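Local atomic coordinates of glutathione S-transferase-3 (PDB entry 3W8S), a protein that binds glutathione and, as a sigma-class transferase, probably catalyses its conjugation to halide-bearing electrophiles with release of the halide ion. Residues K5-D10 against I32-D37; D89-Q94 against G134-F139; A128-F133 against D176-I181. All blocks are in the same frame, centred on the assembly; numbering follows the deposited sequence.

Contact 1 of 3, residues K5-D10 against I32-D37. With GSH (glutathione), chain B.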
loop_
_atom_site.group_PDB
_atom_site.type_symbol
_atom_site.label_atom_id
_atom_site.label_comp_id
_atom_site.label_asym_id
_atom_site.label_seq_id
_atom_site.Cartn_x
_atom_site.Cartn_y
_atom_site.Cartn_z
ATOM N N LYS A 5 10.386 7.371 17.839
ATOM C CA LYS A 5 9.482 6.647 18.755
ATOM C C LYS A 5 8.567 5.833 17.881
ATOM O O LYS A 5 8.023 6.369 16.954
ATOM C CB LYS A 5 8.568 7.623 19.508
ATOM C CG LYS A 5 9.311 8.539 20.505
ATOM C CD LYS A 5 8.253 9.403 21.217
ATOM C CE LYS A 5 8.883 10.683 21.765
ATOM N NZ LYS A 5 7.831 11.649 22.231
ATOM N N LEU A 6 8.380 4.566 18.173
ATOM C CA LEU A 6 7.445 3.780 17.384
ATOM C C LEU A 6 6.346 3.309 18.355
ATOM O O LEU A 6 6.660 2.682 19.357
ATOM C CB LEU A 6 8.122 2.557 16.752
ATOM C CG LEU A 6 7.211 1.523 16.016
ATOM C CD1 LEU A 6 6.746 2.217 14.720
ATOM C CD2 LEU A 6 7.980 0.208 15.722
ATOM N N THR A 7 5.081 3.596 18.056
ATOM C CA THR A 7 3.952 3.159 18.904
ATOM C C THR A 7 3.089 2.088 18.194
ATOM O O THR A 7 2.692 2.250 17.003
ATOM C CB THR A 7 3.075 4.338 19.275
ATOM O OG1 THR A 7 3.902 5.344 19.902
ATOM C CG2 THR A 7 1.948 3.911 20.198
ATOM N N TYR A 8 2.882 0.995 18.907
ATOM C CA TYR A 8 2.069 -0.043 18.435
ATOM C C TYR A 8 1.380 -0.644 19.667
ATOM O O TYR A 8 1.504 -0.113 20.777
ATOM C CB TYR A 8 2.931 -1.106 17.663
ATOM C CG TYR A 8 2.052 -2.102 16.884
ATOM C CD1 TYR A 8 1.135 -1.631 15.898
ATOM C CD2 TYR A 8 2.124 -3.496 17.125
ATOM C CE1 TYR A 8 0.309 -2.505 15.191
ATOM C CE2 TYR A 8 1.319 -4.375 16.419
ATOM C CZ TYR A 8 0.416 -3.857 15.458
ATOM O OH TYR A 8 -0.356 -4.686 14.699
ATOM N N PHE A 9 0.628 -1.718 19.464
ATOM C CA PHE A 9 0.139 -2.528 20.590
ATOM C C PHE A 9 1.211 -3.500 20.997
ATOM O O PHE A 9 2.326 -3.521 20.394
ATOM C CB PHE A 9 -1.123 -3.324 20.169
ATOM C CG PHE A 9 -2.271 -2.399 19.824
ATOM C CD1 PHE A 9 -2.893 -1.658 20.846
ATOM C CD2 PHE A 9 -2.631 -2.166 18.492
ATOM C CE1 PHE A 9 -3.940 -0.782 20.567
ATOM C CE2 PHE A 9 -3.681 -1.243 18.197
ATOM C CZ PHE A 9 -4.323 -0.550 19.233
ATOM N N ASP A 10 0.907 -4.318 21.990
ATOM C CA ASP A 10 1.947 -5.336 22.438
ATOM C C ASP A 10 1.930 -6.559 21.565
ATOM O O ASP A 10 1.382 -7.627 21.953
ATOM C CB ASP A 10 1.717 -5.806 23.888
ATOM C CG ASP A 10 3.026 -6.378 24.546
ATOM O OD1 ASP A 10 4.069 -6.480 23.870
ATOM O OD2 ASP A 10 3.014 -6.763 25.737
ATOM N N ILE A 32 7.299 1.641 21.858
ATOM C CA ILE A 32 6.182 1.930 22.776
ATOM C C ILE A 32 5.056 0.949 22.471
ATOM O O ILE A 32 4.699 0.770 21.272
ATOM C CB ILE A 32 5.714 3.360 22.580
ATOM C CG1 ILE A 32 6.860 4.336 22.962
ATOM C CG2 ILE A 32 4.423 3.613 23.366
ATOM C CD1 ILE A 32 6.627 5.728 22.462
ATOM N N ARG A 33 4.546 0.273 23.497
ATOM C CA ARG A 33 3.607 -0.805 23.261
ATOM C C ARG A 33 2.403 -0.502 24.174
ATOM O O ARG A 33 2.518 -0.579 25.378
ATOM C CB ARG A 33 4.228 -2.177 23.564
ATOM C CG ARG A 33 5.170 -2.679 22.446
ATOM C CD ARG A 33 5.913 -3.932 22.903
ATOM N NE ARG A 33 6.999 -4.259 21.954
ATOM C CZ ARG A 33 7.068 -5.388 21.256
ATOM N NH1 ARG A 33 6.116 -6.339 21.419
ATOM N NH2 ARG A 33 8.102 -5.584 20.408
ATOM N N LEU A 34 1.286 -0.077 23.597
ATOM C CA LEU A 34 0.136 0.369 24.417
ATOM C C LEU A 34 -0.756 -0.803 24.708
ATOM O O LEU A 34 -0.941 -1.678 23.835
ATOM C CB LEU A 34 -0.661 1.428 23.670
ATOM C CG LEU A 34 0.038 2.682 23.184
ATOM C CD1 LEU A 34 -0.927 3.611 22.425
ATOM C CD2 LEU A 34 0.592 3.378 24.435
ATOM N N SER A 35 -1.355 -0.807 25.909
ATOM C CA SER A 35 -2.269 -1.867 26.295
ATOM C C SER A 35 -3.590 -1.582 25.660
ATOM O O SER A 35 -3.912 -0.420 25.289
ATOM C CB SER A 35 -2.493 -1.897 27.843
ATOM O OG SER A 35 -3.110 -0.679 28.284
ATOM N N HIS A 36 -4.402 -2.625 25.580
ATOM C CA HIS A 36 -5.795 -2.468 25.102
ATOM C C HIS A 36 -6.535 -1.422 25.974
ATOM O O HIS A 36 -7.250 -0.575 25.469
ATOM C CB HIS A 36 -6.505 -3.855 25.097
ATOM C CG HIS A 36 -7.996 -3.792 24.889
ATOM N ND1 HIS A 36 -8.581 -3.791 23.633
ATOM C CD2 HIS A 36 -9.025 -3.725 25.777
ATOM C CE1 HIS A 36 -9.898 -3.709 23.754
ATOM N NE2 HIS A 36 -10.194 -3.678 25.042
ATOM N N ASP A 37 -6.287 -1.390 27.273
ATOM C CA ASP A 37 -7.115 -0.531 28.107
ATOM C C ASP A 37 -6.791 0.919 27.954
ATOM O O ASP A 37 -7.649 1.758 28.103
ATOM C CB ASP A 37 -6.989 -0.885 29.601
ATOM C CG ASP A 37 -7.741 -2.135 29.963
ATOM O OD1 ASP A 37 -8.498 -2.691 29.122
ATOM O OD2 ASP A 37 -7.540 -2.576 31.108
HETATM N N1 GSH B . -3.040 0.140 6.773
HETATM C CA1 GSH B . -2.728 0.350 8.187
HETATM C C1 GSH B . -1.241 0.103 8.396
HETATM O O11 GSH B . -0.610 0.697 9.296
HETATM O O12 GSH B . -0.672 -0.699 7.624
HETATM C CB1 GSH B . -3.553 -0.584 9.086
HETATM C CG1 GSH B . -3.369 -0.142 10.560
HETATM C CD1 GSH B . -4.191 -1.029 11.503
HETATM O OE1 GSH B . -4.903 -1.944 11.083
HETATM N N2 GSH B . -4.149 -0.746 12.808
HETATM C CA2 GSH B . -4.834 -1.528 13.811
HETATM C C2 GSH B . -5.406 -0.591 14.834
HETATM O O2 GSH B . -4.743 0.376 15.200
HETATM C CB2 GSH B . -3.795 -2.447 14.488
HETATM S SG2 GSH B . -4.581 -3.685 15.527
HETATM N N3 GSH B . -6.620 -0.866 15.347
HETATM C CA3 GSH B . -7.136 -0.111 16.472
HETATM C C3 GSH B . -8.233 0.841 16.025
HETATM O O31 GSH B . -8.742 1.600 16.868
HETATM O O32 GSH B . -8.597 0.866 14.831
HETATM O O HOH W 1 -1.489 -4.186 23.548
#
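The Phe-9 ring meets oxygen at two edges: the carbonyl O of Leu-34 lies 3.6 Å from CD1, and glutathione O2 sits 3.6 Å from CE2 across the ring. Through this second contact, and with CE2 at 3.7 Å from glutathione SG2, Phe-9 lines the glutathione pocket; it also packs edge-to-face with Trp-39. The guanidinium of Arg-33 takes Asp-10 OD1 at its edge, NH1 to OD1 3.2 Å, a salt bridge in which carboxylate and guanidinium planes stand 88° apart. NH2 of Arg-33 turns instead to Asp-31. Glutathione CB2 lies oblique to the Tyr-8 ring, 4.1 Å from its OH, which is hydrogen-bonded to Ala-14 N.

The backbones pair as parallel strands. Ile-32 N bonds to Leu-6 O, Tyr-8 N to Ile-32 O and Leu-34 N to Tyr-8 O, all at 2.8 to 3.0 Å; beyond the last of these a water bridges Asp-10 N and Leu-34 O. Thr-7 and Ile-32 share one face of the sheet. With Thr-7 CG2 anti to its own N, the methyl lands 3.6 Å from Leu-34 CD1.

The strands belong to the first beta-alpha-beta unit of the thioredoxin-like domain: helix 16-25 covers Leu-6 and Tyr-8, helix 39-42 packs on Leu-34, and strand 53-56 borders strand 4-9 along its other side.

Contact 2 of 3, residues D89-Q94 against G134-F139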
loop_
_atom_site.group_PDB
_atom_site.type_symbol
_atom_site.label_atom_id
_atom_site.label_comp_id
_atom_site.label_asym_id
_atom_site.label_seq_id
_atom_site.Cartn_x
_atom_site.Cartn_y
_atom_site.Cartn_z
ATOM N N ASP A 89 8.872 -1.833 -3.508
ATOM C CA ASP A 89 7.489 -1.341 -3.225
ATOM C C ASP A 89 6.423 -2.254 -3.843
ATOM O O ASP A 89 5.427 -2.530 -3.195
ATOM C CB ASP A 89 7.305 0.036 -3.828
ATOM C CG ASP A 89 8.073 1.121 -3.064
ATOM O OD1 ASP A 89 8.604 0.844 -1.974
ATOM O OD2 ASP A 89 8.112 2.284 -3.524
ATOM N N SER A 90 6.642 -2.739 -5.061
ATOM C CA SER A 90 5.588 -3.567 -5.740
ATOM C C SER A 90 5.439 -4.880 -4.937
ATOM O O SER A 90 4.346 -5.401 -4.734
ATOM C CB SER A 90 5.969 -3.870 -7.234
ATOM O OG SER A 90 7.005 -4.881 -7.368
ATOM N N ILE A 91 6.573 -5.414 -4.448
ATOM C CA ILE A 91 6.519 -6.660 -3.705
ATOM C C ILE A 91 5.802 -6.480 -2.359
ATOM O O ILE A 91 4.957 -7.364 -1.963
ATOM C CB ILE A 91 7.957 -7.292 -3.447
ATOM C CG1 ILE A 91 8.532 -7.918 -4.748
ATOM C CG2 ILE A 91 7.842 -8.324 -2.323
ATOM C CD1 ILE A 91 10.038 -8.217 -4.651
ATOM N N THR A 92 6.089 -5.390 -1.646
ATOM C CA THR A 92 5.366 -5.152 -0.376
ATOM C C THR A 92 3.877 -4.845 -0.613
ATOM O O THR A 92 3.054 -5.245 0.158
ATOM C CB THR A 92 6.068 -4.115 0.516
ATOM O OG1 THR A 92 6.069 -2.864 -0.155
ATOM C CG2 THR A 92 7.567 -4.546 0.671
ATOM N N ASP A 93 3.537 -4.202 -1.728
ATOM C CA ASP A 93 2.127 -3.997 -2.049
ATOM C C ASP A 93 1.443 -5.356 -2.365
ATOM O O ASP A 93 0.280 -5.591 -1.977
ATOM C CB ASP A 93 1.970 -3.038 -3.239
ATOM C CG ASP A 93 1.939 -1.535 -2.787
ATOM O OD1 ASP A 93 1.942 -1.254 -1.548
ATOM O OD2 ASP A 93 1.879 -0.650 -3.682
ATOM N N GLN A 94 2.135 -6.230 -3.074
ATOM C CA GLN A 94 1.541 -7.569 -3.291
ATOM C C GLN A 94 1.314 -8.356 -1.968
ATOM O O GLN A 94 0.369 -9.157 -1.820
ATOM C CB GLN A 94 2.430 -8.405 -4.265
ATOM C CG GLN A 94 1.806 -9.768 -4.727
ATOM C CD GLN A 94 0.494 -9.583 -5.515
ATOM O OE1 GLN A 94 0.219 -8.499 -6.105
ATOM N NE2 GLN A 94 -0.299 -10.663 -5.601
ATOM N N GLY A 134 4.430 -18.359 -5.240
ATOM C CA GLY A 134 4.825 -18.577 -6.628
ATOM C C GLY A 134 5.340 -17.286 -7.229
ATOM O O GLY A 134 6.357 -17.292 -7.891
ATOM N N PHE A 135 4.677 -16.167 -6.997
ATOM C CA PHE A 135 5.258 -14.895 -7.535
ATOM C C PHE A 135 6.596 -14.569 -6.882
ATOM O O PHE A 135 7.474 -14.056 -7.562
ATOM C CB PHE A 135 4.292 -13.707 -7.329
ATOM C CG PHE A 135 2.981 -13.884 -8.084
ATOM C CD1 PHE A 135 2.993 -14.311 -9.412
ATOM C CD2 PHE A 135 1.752 -13.592 -7.473
ATOM C CE1 PHE A 135 1.800 -14.486 -10.127
ATOM C CE2 PHE A 135 0.535 -13.714 -8.194
ATOM C CZ PHE A 135 0.575 -14.178 -9.497
ATOM N N MET A 136 6.715 -14.751 -5.565
ATOM C CA MET A 136 7.989 -14.424 -4.884
ATOM C C MET A 136 9.105 -15.324 -5.403
ATOM O O MET A 136 10.264 -14.874 -5.576
ATOM C CB MET A 136 7.885 -14.617 -3.371
ATOM C CG MET A 136 6.898 -13.633 -2.685
ATOM S SD MET A 136 7.302 -11.883 -3.025
ATOM C CE MET A 136 6.278 -11.525 -4.509
ATOM N N THR A 137 8.787 -16.611 -5.592
ATOM C CA THR A 137 9.791 -17.519 -6.195
ATOM C C THR A 137 10.265 -17.102 -7.590
ATOM O O THR A 137 11.454 -17.260 -7.914
ATOM C CB THR A 137 9.260 -18.986 -6.260
ATOM O OG1 THR A 137 8.851 -19.406 -4.941
ATOM C CG2 THR A 137 10.394 -19.957 -6.805
ATOM N N ASN A 138 9.388 -16.548 -8.437
ATOM C CA ASN A 138 9.886 -16.034 -9.764
ATOM C C ASN A 138 10.917 -14.924 -9.524
ATOM O O ASN A 138 11.892 -14.799 -10.249
ATOM C CB ASN A 138 8.755 -15.410 -10.558
ATOM C CG ASN A 138 7.699 -16.392 -10.930
ATOM O OD1 ASN A 138 7.917 -17.625 -10.888
ATOM N ND2 ASN A 138 6.495 -15.861 -11.283
ATOM N N PHE A 139 10.667 -14.047 -8.533
ATOM C CA PHE A 139 11.715 -13.019 -8.231
ATOM C C PHE A 139 13.039 -13.682 -7.790
ATOM O O PHE A 139 14.088 -13.294 -8.235
ATOM C CB PHE A 139 11.288 -12.011 -7.169
ATOM C CG PHE A 139 10.467 -10.899 -7.696
ATOM C CD1 PHE A 139 11.087 -9.749 -8.151
ATOM C CD2 PHE A 139 9.068 -10.968 -7.704
ATOM C CE1 PHE A 139 10.334 -8.679 -8.597
ATOM C CE2 PHE A 139 8.286 -9.909 -8.146
ATOM C CZ PHE A 139 8.919 -8.737 -8.589
#
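Gln-94 carries the amide of this contact, and its two ends face different subunits: OE1 is hydrogen-bonded to Gln-63 of the second subunit, while NE2 comes within 4.0 Å of Phe-135 CD2. The helices involved, 82-101 and 117-143, run antiparallel in the all-helical C-terminal domain of the glutathione transferase fold. Their short segments meet at 163° with axes 11.6 Å apart, wide enough that long side chains have to span the gap.

Gln-94 does so by setting CG anti to its backbone N and then bending at the next bond, which swings the amide toward Phe-135 with the amide plane perpendicular to the ring. Gln-63 of the second subunit belongs to that subunit's glutathione pocket, so this helix helps to line the subunit interface next to that site. Phe-135 also packs on Pro-47 of the second subunit.

The apolar middle belongs to Ile-91, whose two branches serve different partners. CG2 touches Met-136 SD at 3.7 Å; the first two torsions of the methionine, both near -60°, bring its sulfur round to the isoleucine, and the third only sets CE, which lies farther from CG2. The other branch heads for Phe-139, approaching from the opposite direction, with CG1 3.9 Å from CE2 of the ring. At its tip, Ile-91 CD1 makes a CH-pi contact, 3.9 Å from the centroid of the Phe-139 ring and only 7° off its normal.

Contact 3 of 3, residues A128-F133 against D176-I181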
loop_
_atom_site.group_PDB
_atom_site.type_symbol
_atom_site.label_atom_id
_atom_site.label_comp_id
_atom_site.label_asym_id
_atom_site.label_seq_id
_atom_site.Cartn_x
_atom_site.Cartn_y
_atom_site.Cartn_z
ATOM N N ALA A 128 -4.001 -19.110 -0.993
ATOM C CA ALA A 128 -3.460 -17.747 -1.149
ATOM C C ALA A 128 -1.937 -17.763 -1.104
ATOM O O ALA A 128 -1.361 -17.069 -1.924
ATOM C CB ALA A 128 -4.004 -16.796 -0.059
ATOM N N ARG A 129 -1.298 -18.531 -0.170
ATOM C CA ARG A 129 0.204 -18.548 0.061
ATOM C C ARG A 129 0.765 -19.152 -1.235
ATOM O O ARG A 129 1.860 -18.756 -1.754
ATOM C CB ARG A 129 0.635 -19.491 1.301
ATOM C CG ARG A 129 2.049 -20.122 1.047
ATOM C CD ARG A 129 2.506 -21.571 1.293
ATOM N NE ARG A 129 1.596 -22.201 0.593
ATOM C CZ ARG A 129 1.425 -23.454 0.319
ATOM N NH1 ARG A 129 2.199 -24.500 0.616
ATOM N NH2 ARG A 129 0.355 -23.505 -0.377
ATOM N N GLU A 130 0.033 -20.126 -1.810
ATOM C CA GLU A 130 0.537 -20.758 -3.056
ATOM C C GLU A 130 0.720 -19.709 -4.191
ATOM O O GLU A 130 1.720 -19.718 -4.923
ATOM C CB GLU A 130 -0.407 -21.865 -3.553
ATOM C CG GLU A 130 -0.065 -22.397 -4.923
ATOM C CD GLU A 130 -0.949 -23.592 -5.375
ATOM O OE1 GLU A 130 -1.102 -24.596 -4.599
ATOM O OE2 GLU A 130 -1.504 -23.499 -6.497
ATOM N N LYS A 131 -0.272 -18.857 -4.378
ATOM C CA LYS A 131 -0.120 -17.879 -5.437
ATOM C C LYS A 131 1.003 -16.880 -5.062
ATOM O O LYS A 131 1.830 -16.508 -5.926
ATOM C CB LYS A 131 -1.399 -17.040 -5.562
ATOM C CG LYS A 131 -2.575 -17.934 -5.943
ATOM C CD LYS A 131 -3.861 -17.126 -6.167
ATOM C CE LYS A 131 -4.437 -16.763 -4.797
ATOM N NZ LYS A 131 -5.829 -16.272 -4.930
ATOM N N PHE A 132 0.967 -16.412 -3.811
ATOM C CA PHE A 132 1.956 -15.361 -3.377
ATOM C C PHE A 132 3.423 -15.930 -3.422
ATOM O O PHE A 132 4.352 -15.326 -4.022
ATOM C CB PHE A 132 1.574 -14.800 -2.002
ATOM C CG PHE A 132 2.592 -13.844 -1.445
ATOM C CD1 PHE A 132 2.825 -12.595 -2.089
ATOM C CD2 PHE A 132 3.305 -14.152 -0.273
ATOM C CE1 PHE A 132 3.781 -11.713 -1.603
ATOM C CE2 PHE A 132 4.274 -13.250 0.223
ATOM C CZ PHE A 132 4.485 -12.021 -0.432
ATOM N N PHE A 133 3.628 -17.116 -2.852
ATOM C CA PHE A 133 4.939 -17.770 -2.907
ATOM C C PHE A 133 5.367 -18.075 -4.350
ATOM O O PHE A 133 6.554 -18.064 -4.665
ATOM C CB PHE A 133 4.937 -19.098 -2.107
ATOM C CG PHE A 133 5.091 -18.939 -0.624
ATOM C CD1 PHE A 133 4.914 -17.665 -0.012
ATOM C CD2 PHE A 133 5.394 -20.067 0.190
ATOM C CE1 PHE A 133 5.042 -17.518 1.359
ATOM C CE2 PHE A 133 5.470 -19.925 1.574
ATOM C CZ PHE A 133 5.336 -18.646 2.154
ATOM N N ASP A 176 6.036 -26.628 1.730
ATOM C CA ASP A 176 5.961 -27.761 0.817
ATOM C C ASP A 176 5.783 -27.262 -0.628
ATOM O O ASP A 176 4.811 -26.550 -0.908
ATOM C CB ASP A 176 4.849 -28.755 1.173
ATOM C CG ASP A 176 5.099 -29.491 2.530
ATOM O OD1 ASP A 176 6.133 -29.262 3.160
ATOM O OD2 ASP A 176 4.228 -30.277 2.962
ATOM N N GLY A 177 6.718 -27.635 -1.521
ATOM C CA GLY A 177 6.701 -27.193 -2.932
ATOM C C GLY A 177 7.330 -25.836 -3.212
ATOM O O GLY A 177 7.397 -25.415 -4.380
ATOM N N PHE A 178 7.848 -25.189 -2.159
ATOM C CA PHE A 178 8.521 -23.927 -2.280
ATOM C C PHE A 178 9.897 -23.934 -1.547
ATOM O O PHE A 178 10.103 -23.194 -0.551
ATOM C CB PHE A 178 7.596 -22.802 -1.746
ATOM C CG PHE A 178 6.308 -22.702 -2.508
ATOM C CD1 PHE A 178 6.287 -22.143 -3.774
ATOM C CD2 PHE A 178 5.143 -23.245 -1.970
ATOM C CE1 PHE A 178 5.089 -22.101 -4.505
ATOM C CE2 PHE A 178 3.936 -23.188 -2.667
ATOM C CZ PHE A 178 3.921 -22.588 -3.938
ATOM N N PRO A 179 10.852 -24.675 -2.127
ATOM C CA PRO A 179 12.122 -24.795 -1.471
ATOM C C PRO A 179 12.905 -23.481 -1.547
ATOM O O PRO A 179 13.651 -23.231 -0.608
ATOM C CB PRO A 179 12.813 -25.947 -2.220
ATOM C CG PRO A 179 12.105 -26.013 -3.588
ATOM C CD PRO A 179 10.701 -25.582 -3.284
ATOM N N GLU A 180 12.751 -22.652 -2.610
ATOM C CA GLU A 180 13.381 -21.310 -2.642
ATOM C C GLU A 180 12.876 -20.407 -1.521
ATOM O O GLU A 180 13.645 -19.674 -0.923
ATOM C CB GLU A 180 13.234 -20.589 -4.024
ATOM C CG GLU A 180 13.924 -21.327 -5.194
ATOM C CD GLU A 180 13.055 -22.449 -5.797
ATOM O OE1 GLU A 180 11.980 -22.856 -5.233
ATOM O OE2 GLU A 180 13.479 -22.960 -6.841
ATOM N N ILE A 181 11.572 -20.431 -1.263
ATOM C CA ILE A 181 11.010 -19.629 -0.169
ATOM C C ILE A 181 11.618 -20.064 1.175
ATOM O O ILE A 181 11.988 -19.202 2.018
ATOM C CB ILE A 181 9.451 -19.671 -0.092
ATOM C CG1 ILE A 181 8.817 -19.182 -1.417
ATOM C CG2 ILE A 181 8.951 -18.839 1.114
ATOM C CD1 ILE A 181 9.164 -17.715 -1.797
#
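Phe-178 and Phe-133 meet as a T-shaped pair, the edge of Phe-133 turned toward the face of Phe-178, with centroids 5.6 Å apart and planes at 85°. The same face of Phe-178 receives Phe-133 CB, 3.7 Å from the ring centroid in a CH-pi contact. From that carbon Phe-133 CG stands anti to the carbonyl carbon (chi1 -80°), which brings CD2 of its ring alongside Phe-178 CD2.

Phe-133 is itself sandwiched. Over one face lies Ile-181 CG2, 3.8 Å from the centroid of the Phe-133 ring and offset toward the rim; the isoleucine turns this methyl anti to its backbone N, while CG1 swings beside N and touches Phe-133 CG at 3.8 Å. Over the opposite face comes Arg-129 CG, from the same helix one turn back.

Arg-129 has the unusual conformation here. Its first torsion, 148°, is well off a staggered value; the second is off too, and the third bends the chain. The guanidinium ends with Phe-178 CE2 over one of its faces, 3.9 Å from Arg-129 CZ, but the two planes are steeply inclined, so this is not a flat stack. Main-chain oxygens hold the group: NH1 is hydrogen-bonded to Ile-174 O and NH2 to Leu-126 O. At the far end of its ring, Phe-178 CZ comes 3.7 Å from Glu-130 O.

Phe-178 is at the N-cap position of helix 179-189, and its ring packs that helix start on helix 117-143, away from the glutathione site, in the helical C-terminal domain of the glutathione transferase fold.

In the fold
From the N terminus, contact 1 closes first, bringing strand 30-34 back beside strand 4-9 after the excursion through helix 16-25. It is complete before either of the others begins, and its centre lies about 30 Å from that of contact 2, on the other side of the chain's centre. Contacts 2 and 3 cross: 89-94 waits for 134-139, while 128-133, just ahead of 134-139 on helix 117-143, waits for 176-181. That long helix therefore joins helix 82-101 to the start of helix 179-189. The two contacts touch where Met-136 and Thr-137 pack on Ile-181. Contact 1 lies in the thioredoxin-like domain; contacts 2 and 3 tie helices of the C-terminal one.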